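Local coordinates for putative methyl-accepting chemotaxis signal transduction protein (Campylobacter jejuni subsp. jejuni serotype O:2, PDB 4XMR) that probably senses amino acids such as isoleucine through its tandem PAS sensory domain and passes the signal across the membrane to control chemotaxis, at residues A189-K192 and E193-N196; S198-H201 and S202-L205; P51-S54 and L55-E58. One frame throughout, in Å; residues are numbered along the deposited sequence.

Contact 1: A189-K192 and E193-N196; sequences ATNK and ELLN
A short 3-10 turn, entered through an Asx turn at Asn191, carries the chain off the edge strand 186-189 of the sheet remote from the isoleucine pocket, and Asn191 with Glu193 and Leu194 forms its start. The backbone O of Asn191 accepts from Leu194 N at 2.9 Å, the first i to i+3 bond of the turn. The same residue uses its side chain as well: with CG anti to the backbone N (chi1 174°), the amide folds forward and OD1 takes the N-H of Glu193 at 3.1 Å. That donor stands well above the amide plane, 55° out of it. CB of Glu193 comes in beside this oxygen, and its extended chain then leads outward. One residue on, Lys192 O accepts from Leu195 N at 3.2 Å, so the 3-10 pattern repeats.

The apolar half of the contact faces back to the strand. Ala189, the buried residue at the strand end, turns its methyl to Leu194, CB to CB 3.8 Å. Phe178 of the neighbouring strand 177-180 touches both of them, which joins the turn to the sheet. On the helix 163-171 side, Gln167 accepts from Ala189 N through OE1 and touches Leu195. Within the turn itself Leu195 closes over the strand end, its CD2 methyl 4.1 Å from Ala189 CB.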
ATOM      1  N   ALA B 189      -5.849 -15.565  -3.970  1.00 15.29           N
ATOM      2  CA  ALA B 189      -5.259 -16.077  -5.208  1.00 15.48           C
ATOM      3  C   ALA B 189      -5.377 -15.090  -6.365  1.00 14.71           C
ATOM      4  O   ALA B 189      -6.372 -14.374  -6.478  1.00 17.53           O
ATOM      5  CB  ALA B 189      -5.901 -17.414  -5.584  1.00 16.44           C
ATOM      6  N   THR B 190      -4.363 -15.058  -7.222  1.00 17.45           N
ATOM      7  CA  THR B 190      -4.396 -14.270  -8.451  1.00 17.42           C
ATOM      8  C   THR B 190      -5.452 -14.817  -9.399  1.00 18.68           C
ATOM      9  O   THR B 190      -6.240 -14.069  -9.994  1.00 21.31           O
ATOM     10  CB  THR B 190      -3.042 -14.310  -9.136  1.00 20.43           C
ATOM     11  OG1 THR B 190      -2.065 -13.770  -8.241  1.00 23.96           O
ATOM     12  CG2 THR B 190      -3.060 -13.499 -10.421  1.00 22.21           C
ATOM     13  N   ASN B 191      -5.455 -16.132  -9.544  1.00 18.19           N
ATOM     14  CA  ASN B 191      -6.502 -16.815 -10.284  1.00 19.97           C
ATOM     15  C   ASN B 191      -7.602 -17.142  -9.287  1.00 20.89           C
ATOM     16  O   ASN B 191      -7.469 -18.071  -8.497  1.00 20.24           O
ATOM     17  CB  ASN B 191      -5.933 -18.081 -10.924  1.00 22.38           C
ATOM     18  CG  ASN B 191      -6.989 -18.934 -11.608  1.00 27.51           C
ATOM     19  OD1 ASN B 191      -8.156 -18.549 -11.717  1.00 25.86           O
ATOM     20  ND2 ASN B 191      -6.574 -20.102 -12.089  1.00 29.26           N
ATOM     21  N   LYS B 192      -8.679 -16.360  -9.309  1.00 21.92           N
ATOM     22  CA  LYS B 192      -9.726 -16.491  -8.299  1.00 24.94           C
ATOM     23  C   LYS B 192     -10.433 -17.844  -8.328  1.00 25.46           C
ATOM     24  O   LYS B 192     -11.154 -18.183  -7.395  1.00 27.18           O
ATOM     25  CB  LYS B 192     -10.711 -15.313  -8.347  1.00 31.38           C
ATOM     26  CG  LYS B 192     -10.100 -14.022  -7.799  1.00 35.08           C
ATOM     27  CD  LYS B 192     -11.075 -12.846  -7.758  1.00 40.08           C
ATOM     28  CE  LYS B 192     -10.344 -11.557  -7.375  1.00 46.88           C
ATOM     29  NZ  LYS B 192     -11.228 -10.358  -7.285  1.00 53.11           N
ATOM     30  N   GLU B 193     -10.209 -18.624  -9.384  1.00 23.61           N
ATOM     31  CA  GLU B 193     -10.710 -19.995  -9.424  1.00 27.47           C
ATOM     32  C   GLU B 193     -10.075 -20.893  -8.357  1.00 25.00           C
ATOM     33  O   GLU B 193     -10.692 -21.862  -7.903  1.00 26.67           O
ATOM     34  CB  GLU B 193     -10.516 -20.612 -10.813  1.00 27.98           C
ATOM     35  CG  GLU B 193     -11.438 -20.047 -11.882  1.00 39.66           C
ATOM     36  CD  GLU B 193     -11.677 -21.021 -13.028  1.00 51.96           C
ATOM     37  OE1 GLU B 193     -10.838 -21.924 -13.239  1.00 51.70           O
ATOM     38  OE2 GLU B 193     -12.713 -20.891 -13.714  1.00 60.93           O
ATOM     39  N   LEU B 194      -8.845 -20.580  -7.961  1.00 23.46           N
ATOM     40  CA  LEU B 194      -8.158 -21.353  -6.926  1.00 21.49           C
ATOM     41  C   LEU B 194      -8.853 -21.252  -5.574  1.00 23.19           C
ATOM     42  O   LEU B 194      -8.566 -22.035  -4.672  1.00 25.01           O
ATOM     43  CB  LEU B 194      -6.699 -20.903  -6.786  1.00 21.42           C
ATOM     44  CG  LEU B 194      -5.781 -21.216  -7.965  1.00 22.05           C
ATOM     45  CD1 LEU B 194      -4.337 -20.917  -7.581  1.00 21.84           C
ATOM     46  CD2 LEU B 194      -5.934 -22.663  -8.438  1.00 27.19           C
ATOM     47  N   LEU B 195      -9.766 -20.293  -5.435  1.00 20.51           N
ATOM     48  CA  LEU B 195     -10.463 -20.095  -4.170  1.00 20.70           C
ATOM     49  C   LEU B 195     -11.617 -21.068  -3.980  1.00 21.69           C
ATOM     50  O   LEU B 195     -12.107 -21.262  -2.866  1.00 22.17           O
ATOM     51  CB  LEU B 195     -10.981 -18.663  -4.064  1.00 21.84           C
ATOM     52  CG  LEU B 195      -9.894 -17.584  -4.021  1.00 22.41           C
ATOM     53  CD1 LEU B 195     -10.526 -16.204  -3.963  1.00 23.48           C
ATOM     54  CD2 LEU B 195      -8.957 -17.794  -2.843  1.00 24.50           C
ATOM     55  N   ASN B 196     -12.060 -21.671  -5.074  1.00 21.85           N
ATOM     56  CA  ASN B 196     -13.174 -22.598  -5.007  1.00 22.88           C
ATOM     57  C   ASN B 196     -12.802 -23.830  -4.186  1.00 21.37           C
ATOM     58  O   ASN B 196     -11.740 -24.411  -4.382  1.00 22.53           O
ATOM     59  CB  ASN B 196     -13.623 -23.001  -6.411  1.00 23.56           C
ATOM     60  CG  ASN B 196     -15.009 -23.608  -6.420  1.00 29.74           C
ATOM     61  OD1 ASN B 196     -15.200 -24.755  -6.008  1.00 32.41           O
ATOM     62  ND2 ASN B 196     -15.988 -22.843  -6.896  1.00 31.96           N
TER

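Contact 2: S198-H201 and S202-L205; sequences SIDH and SPVL
Asp200 caps the start of helix 202-211 in the sensory domain by accepting from Ser202 N: an acidic side chain ahead of the first turn reaches forward to a backbone N-H that has no acceptor of its own inside the helix. With CG of Asp200 anti to its N (chi1 -177°), the carboxylate is brought forward and OD1 receives Ser202 N at 3.1 Å in a fairly straight bond. The donor comes from above the carboxylate plane, 51° out of it. Ser202 keeps OG beside its own backbone N, near the same OD1, but any second bond from this hydroxyl is weak and doubtful, since the residue is modelled in two conformations. The other oxygen, Asp200 OD2, lies against the ring of Pro203, 3.7 Å from Pro203 CD, the two side chains meeting at about a right angle. Proline brings no N-H to this first turn.

A water links Asp200 O, to which it donates, with Val204 N, from which it accepts at 3.0 Å. His201 O begins the regular helical bonding by accepting from Leu205 N, almost straight at 165°. The bond leaving CA of His201 is directed away from 202-205, though CB still touches that segment. One face of the imidazole is covered by Ile199 CG2, Phe180 meets the ring edge-to-face, and NE2 is hydrogen-bonded to Leu194 O in the preceding turn. Val204 and Leu205 both crowd the His201 carbonyl; CG1 of Val204, placed between its own backbone N and carbonyl carbon, comes to 3.3 Å from His201 O.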
ATOM      1  N   SER B 198     -13.557 -26.806  -4.295  1.00 22.15           N
ATOM      2  CA  SER B 198     -13.356 -28.054  -5.029  1.00 25.51           C
ATOM      3  C   SER B 198     -11.919 -28.251  -5.537  1.00 24.19           C
ATOM      4  O   SER B 198     -11.566 -29.337  -6.001  1.00 29.52           O
ATOM      5  CB  SER B 198     -14.343 -28.156  -6.192  1.00 26.82           C
ATOM      6  OG  SER B 198     -15.686 -28.104  -5.721  1.00 34.20           O
ATOM      7  N   ILE B 199     -11.096 -27.211  -5.442  1.00 22.52           N
ATOM      8  CA  ILE B 199      -9.699 -27.296  -5.852  1.00 22.70           C
ATOM      9  C   ILE B 199      -8.888 -28.029  -4.791  1.00 22.07           C
ATOM     10  O   ILE B 199      -8.949 -27.692  -3.606  1.00 23.18           O
ATOM     11  CB  ILE B 199      -9.080 -25.892  -6.068  1.00 22.59           C
ATOM     12  CG1 ILE B 199      -9.879 -25.098  -7.100  1.00 27.71           C
ATOM     13  CG2 ILE B 199      -7.615 -26.007  -6.490  1.00 24.68           C
ATOM     14  CD1 ILE B 199      -9.850 -25.696  -8.487  1.00 31.42           C
ATOM     15  N   ASP B 200      -8.127 -29.032  -5.226  1.00 22.79           N
ATOM     16  CA  ASP B 200      -7.301 -29.827  -4.323  1.00 22.43           C
ATOM     17  C   ASP B 200      -5.915 -29.217  -4.147  1.00 21.41           C
ATOM     18  O   ASP B 200      -5.080 -29.271  -5.053  1.00 24.22           O
ATOM     19  CB  ASP B 200      -7.188 -31.258  -4.848  1.00 26.26           C
ATOM     20  CG  ASP B 200      -6.406 -32.166  -3.923  1.00 28.74           C
ATOM     21  OD1 ASP B 200      -6.173 -31.788  -2.756  1.00 28.98           O
ATOM     22  OD2 ASP B 200      -6.040 -33.280  -4.362  1.00 37.63           O
ATOM     23  N   HIS B 201      -5.668 -28.649  -2.969  1.00 19.91           N
ATOM     24  CA  HIS B 201      -4.382 -28.026  -2.685  1.00 18.73           C
ATOM     25  C   HIS B 201      -3.388 -28.933  -1.966  1.00 19.05           C
ATOM     26  O   HIS B 201      -2.276 -28.512  -1.671  1.00 19.94           O
ATOM     27  CB  HIS B 201      -4.587 -26.737  -1.897  1.00 20.37           C
ATOM     28  CG  HIS B 201      -5.290 -25.670  -2.675  1.00 24.88           C
ATOM     29  ND1 HIS B 201      -4.685 -24.992  -3.711  1.00 24.35           N
ATOM     30  CD2 HIS B 201      -6.542 -25.170  -2.572  1.00 24.42           C
ATOM     31  CE1 HIS B 201      -5.537 -24.113  -4.212  1.00 30.24           C
ATOM     32  NE2 HIS B 201      -6.671 -24.203  -3.542  1.00 26.43           N
ATOM     33  N   SER B 202      -3.797 -30.167  -1.691  0.61 18.78           N
ATOM     34  CA  SER B 202      -2.913 -31.136  -1.049  0.61 21.31           C
ATOM     35  C   SER B 202      -1.578 -31.351  -1.789  0.61 17.65           C
ATOM     36  O   SER B 202      -0.520 -31.340  -1.155  0.61 18.73           O
ATOM     37  CB  SER B 202      -3.636 -32.469  -0.811  0.61 25.63           C
ATOM     38  OG  SER B 202      -4.707 -32.312   0.105  0.61 30.80           O
ATOM     39  N   PRO B 203      -1.612 -31.539  -3.123  1.00 17.75           N
ATOM     40  CA  PRO B 203      -0.325 -31.767  -3.790  1.00 16.85           C
ATOM     41  C   PRO B 203       0.702 -30.645  -3.593  1.00 15.05           C
ATOM     42  O   PRO B 203       1.864 -30.936  -3.314  1.00 17.56           O
ATOM     43  CB  PRO B 203      -0.719 -31.903  -5.262  1.00 19.25           C
ATOM     44  CG  PRO B 203      -2.101 -32.448  -5.213  1.00 20.91           C
ATOM     45  CD  PRO B 203      -2.735 -31.719  -4.068  1.00 19.48           C
ATOM     46  N   VAL B 204       0.290 -29.386  -3.700  1.00 14.35           N
ATOM     47  CA  VAL B 204       1.256 -28.305  -3.531  1.00 14.25           C
ATOM     48  C   VAL B 204       1.743 -28.216  -2.081  1.00 13.90           C
ATOM     49  O   VAL B 204       2.938 -28.039  -1.830  1.00 15.54           O
ATOM     50  CB  VAL B 204       0.748 -26.944  -4.074  1.00 16.67           C
ATOM     51  CG1 VAL B 204      -0.356 -26.380  -3.208  1.00 19.19           C
ATOM     52  CG2 VAL B 204       1.915 -25.962  -4.204  1.00 18.68           C
ATOM     53  N   LEU B 205       0.832 -28.382  -1.126  1.00 15.07           N
ATOM     54  CA  LEU B 205       1.191 -28.289   0.280  1.00 15.97           C
ATOM     55  C   LEU B 205       2.118 -29.423   0.710  1.00 15.54           C
ATOM     56  O   LEU B 205       3.070 -29.199   1.459  1.00 17.55           O
ATOM     57  CB  LEU B 205      -0.069 -28.260   1.152  1.00 17.75           C
ATOM     58  CG  LEU B 205      -0.930 -27.005   1.057  1.00 19.19           C
ATOM     59  CD1 LEU B 205      -2.267 -27.209   1.747  1.00 22.95           C
ATOM     60  CD2 LEU B 205      -0.180 -25.846   1.677  1.00 21.78           C
TER
HETATM   61  O   HOH W   1      -2.200 -28.718  -5.274  1.00 21.28           O

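Contact 3: P51-S54 and L55-E58; sequences PYQS and LITE
Two successive i to i+3 backbone bonds turn the chain in the connection between the long helix 9-48 and helix 58-76, and bring Tyr52 and Gln53 against Ile56. Pro51 opens the turn, its O accepting from Ser54 N at 2.8 Å. Tyr52 follows with the one hydrogen bond that crosses to 55-58: its O accepts Leu55 N at 2.9 Å, the donor lying 57° out of the carbonyl plane. Its ring, carried by a CG anti to the backbone N (chi1 -175°), offers one face to Ile56. Ile56 CG2 lies over that face in a CH-pi contact, 4.1 Å from the centroid and offset toward the rim, where Tyr52 CE1 is 3.7 Å away.

Gln53 bends at chi2 so that its amide comes across the Ile56 chain, OE1 of Gln53 4.0 Å from Ile56 CD1; its backbone O is held by Asn60 of the following helix. Ser54 carries the chain on to buried Leu55, which reaches Val65 of that helix and Ile154 of the sheet. Thr57 then caps helix 58-76, OG1 accepting from Asn60 N. Across the turn, the ring of Tyr52 and the amide of Gln53 both meet Ile56, whose CD1 lies 3.8 Å from Tyr52 CD1.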
ATOM      1  N   PRO B  51      -6.705  13.713  27.970  1.00 15.83           N
ATOM      2  CA  PRO B  51      -6.442  13.742  29.413  1.00 18.16           C
ATOM      3  C   PRO B  51      -7.107  12.576  30.145  1.00 17.87           C
ATOM      4  O   PRO B  51      -8.148  12.085  29.699  1.00 18.48           O
ATOM      5  CB  PRO B  51      -7.024  15.087  29.862  1.00 21.93           C
ATOM      6  CG  PRO B  51      -7.915  15.537  28.767  1.00 22.63           C
ATOM      7  CD  PRO B  51      -7.438  14.893  27.493  1.00 19.99           C
ATOM      8  N   TYR B  52      -6.497  12.139  31.245  1.00 18.85           N
ATOM      9  CA  TYR B  52      -6.973  10.981  32.005  1.00 18.38           C
ATOM     10  C   TYR B  52      -8.469  11.108  32.336  1.00 23.20           C
ATOM     11  O   TYR B  52      -9.233  10.148  32.191  1.00 21.64           O
ATOM     12  CB  TYR B  52      -6.102  10.801  33.264  1.00 22.54           C
ATOM     13  CG  TYR B  52      -6.382   9.572  34.122  1.00 22.07           C
ATOM     14  CD1 TYR B  52      -7.292   9.628  35.162  1.00 20.81           C
ATOM     15  CD2 TYR B  52      -5.706   8.374  33.910  1.00 27.70           C
ATOM     16  CE1 TYR B  52      -7.553   8.525  35.951  1.00 20.01           C
ATOM     17  CE2 TYR B  52      -5.954   7.256  34.701  1.00 28.60           C
ATOM     18  CZ  TYR B  52      -6.881   7.346  35.724  1.00 24.50           C
ATOM     19  OH  TYR B  52      -7.147   6.255  36.520  1.00 31.36           O
ATOM     20  N   GLN B  53      -8.888  12.311  32.724  1.00 23.51           N
ATOM     21  CA  GLN B  53     -10.287  12.566  33.068  1.00 27.36           C
ATOM     22  C   GLN B  53     -11.251  12.325  31.897  1.00 24.66           C
ATOM     23  O   GLN B  53     -12.425  12.002  32.102  1.00 28.25           O
ATOM     24  CB  GLN B  53     -10.451  13.993  33.613  1.00 33.60           C
ATOM     25  CG  GLN B  53     -11.867  14.345  34.056  1.00 47.64           C
ATOM     26  CD  GLN B  53     -12.354  13.498  35.220  1.00 77.16           C
ATOM     27  OE1 GLN B  53     -11.727  13.454  36.279  1.00 82.59           O
ATOM     28  NE2 GLN B  53     -13.482  12.823  35.026  1.00 65.66           N
ATOM     29  N   SER B  54     -10.757  12.478  30.675  1.00 22.00           N
ATOM     30  CA  SER B  54     -11.585  12.284  29.489  1.00 21.94           C
ATOM     31  C   SER B  54     -11.746  10.805  29.146  1.00 20.12           C
ATOM     32  O   SER B  54     -12.545  10.451  28.274  1.00 20.96           O
ATOM     33  CB  SER B  54     -10.996  13.038  28.294  1.00 22.60           C
ATOM     34  OG  SER B  54     -11.059  14.448  28.483  1.00 25.60           O
ATOM     35  N   LEU B  55     -11.003   9.948  29.845  1.00 19.30           N
ATOM     36  CA  LEU B  55     -10.943   8.524  29.518  1.00 18.00           C
ATOM     37  C   LEU B  55     -11.571   7.614  30.572  1.00 22.96           C
ATOM     38  O   LEU B  55     -11.539   6.394  30.422  1.00 24.03           O
ATOM     39  CB  LEU B  55      -9.487   8.097  29.301  1.00 16.96           C
ATOM     40  CG  LEU B  55      -8.797   8.721  28.085  1.00 15.78           C
ATOM     41  CD1 LEU B  55      -7.312   8.399  28.093  1.00 17.33           C
ATOM     42  CD2 LEU B  55      -9.429   8.247  26.784  1.00 17.66           C
ATOM     43  N   ILE B  56     -12.151   8.196  31.620  1.00 24.80           N
ATOM     44  CA  ILE B  56     -12.587   7.388  32.768  1.00 27.52           C
ATOM     45  C   ILE B  56     -14.084   7.366  33.103  1.00 30.06           C
ATOM     46  O   ILE B  56     -14.484   6.728  34.078  1.00 31.41           O
ATOM     47  CB  ILE B  56     -11.782   7.717  34.051  1.00 31.20           C
ATOM     48  CG1 ILE B  56     -11.786   9.222  34.325  1.00 32.07           C
ATOM     49  CG2 ILE B  56     -10.361   7.201  33.927  1.00 33.93           C
ATOM     50  CD1 ILE B  56     -11.088   9.608  35.621  1.00 37.32           C
ATOM     51  N   THR B  57     -14.908   8.056  32.321  1.00 26.28           N
ATOM     52  CA  THR B  57     -16.357   7.855  32.405  1.00 25.35           C
ATOM     53  C   THR B  57     -16.886   7.504  31.018  1.00 23.56           C
ATOM     54  O   THR B  57     -16.293   7.888  30.012  1.00 23.05           O
ATOM     55  CB  THR B  57     -17.120   9.091  32.934  1.00 28.40           C
ATOM     56  OG1 THR B  57     -17.034  10.164  31.987  1.00 29.88           O
ATOM     57  CG2 THR B  57     -16.562   9.542  34.277  1.00 33.63           C
ATOM     58  N   GLU B  58     -17.998   6.778  30.964  1.00 24.20           N
ATOM     59  CA  GLU B  58     -18.576   6.388  29.683  1.00 23.86           C
ATOM     60  C   GLU B  58     -18.969   7.601  28.844  1.00 21.97           C
ATOM     61  O   GLU B  58     -18.719   7.633  27.637  1.00 20.09           O
ATOM     62  CB  GLU B  58     -19.759   5.438  29.877  1.00 25.27           C
ATOM     63  CG  GLU B  58     -19.350   4.067  30.391  1.00 27.46           C
ATOM     64  CD  GLU B  58     -20.521   3.110  30.514  1.00 30.05           C
ATOM     65  OE1 GLU B  58     -21.641   3.487  30.115  1.00 31.28           O
ATOM     66  OE2 GLU B  58     -20.312   1.985  31.007  1.00 35.72           O
TER

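How the contacts relate
All three are surface contacts, two turns and a helix N-terminus, each with one buried residue, and none reaches another chain of the assembly. Contacts 1 and 2 follow each other from the end of strand 186-189 to the first turn of helix 202-211 and touch directly, through the bond between His201 and Leu194 and the packing of Ile199 on Glu193. Both use a side-chain oxygen, an asparagine amide in one and a carboxylate in the other, to take the N-H two residues on. Contact 3 lies on the opposite side of the chain's centre, its centre about 48 Å from that of contact 1. There the side-chain meeting is chiefly apolar, and it sits in the loop that connects helices 9-48 and 58-76.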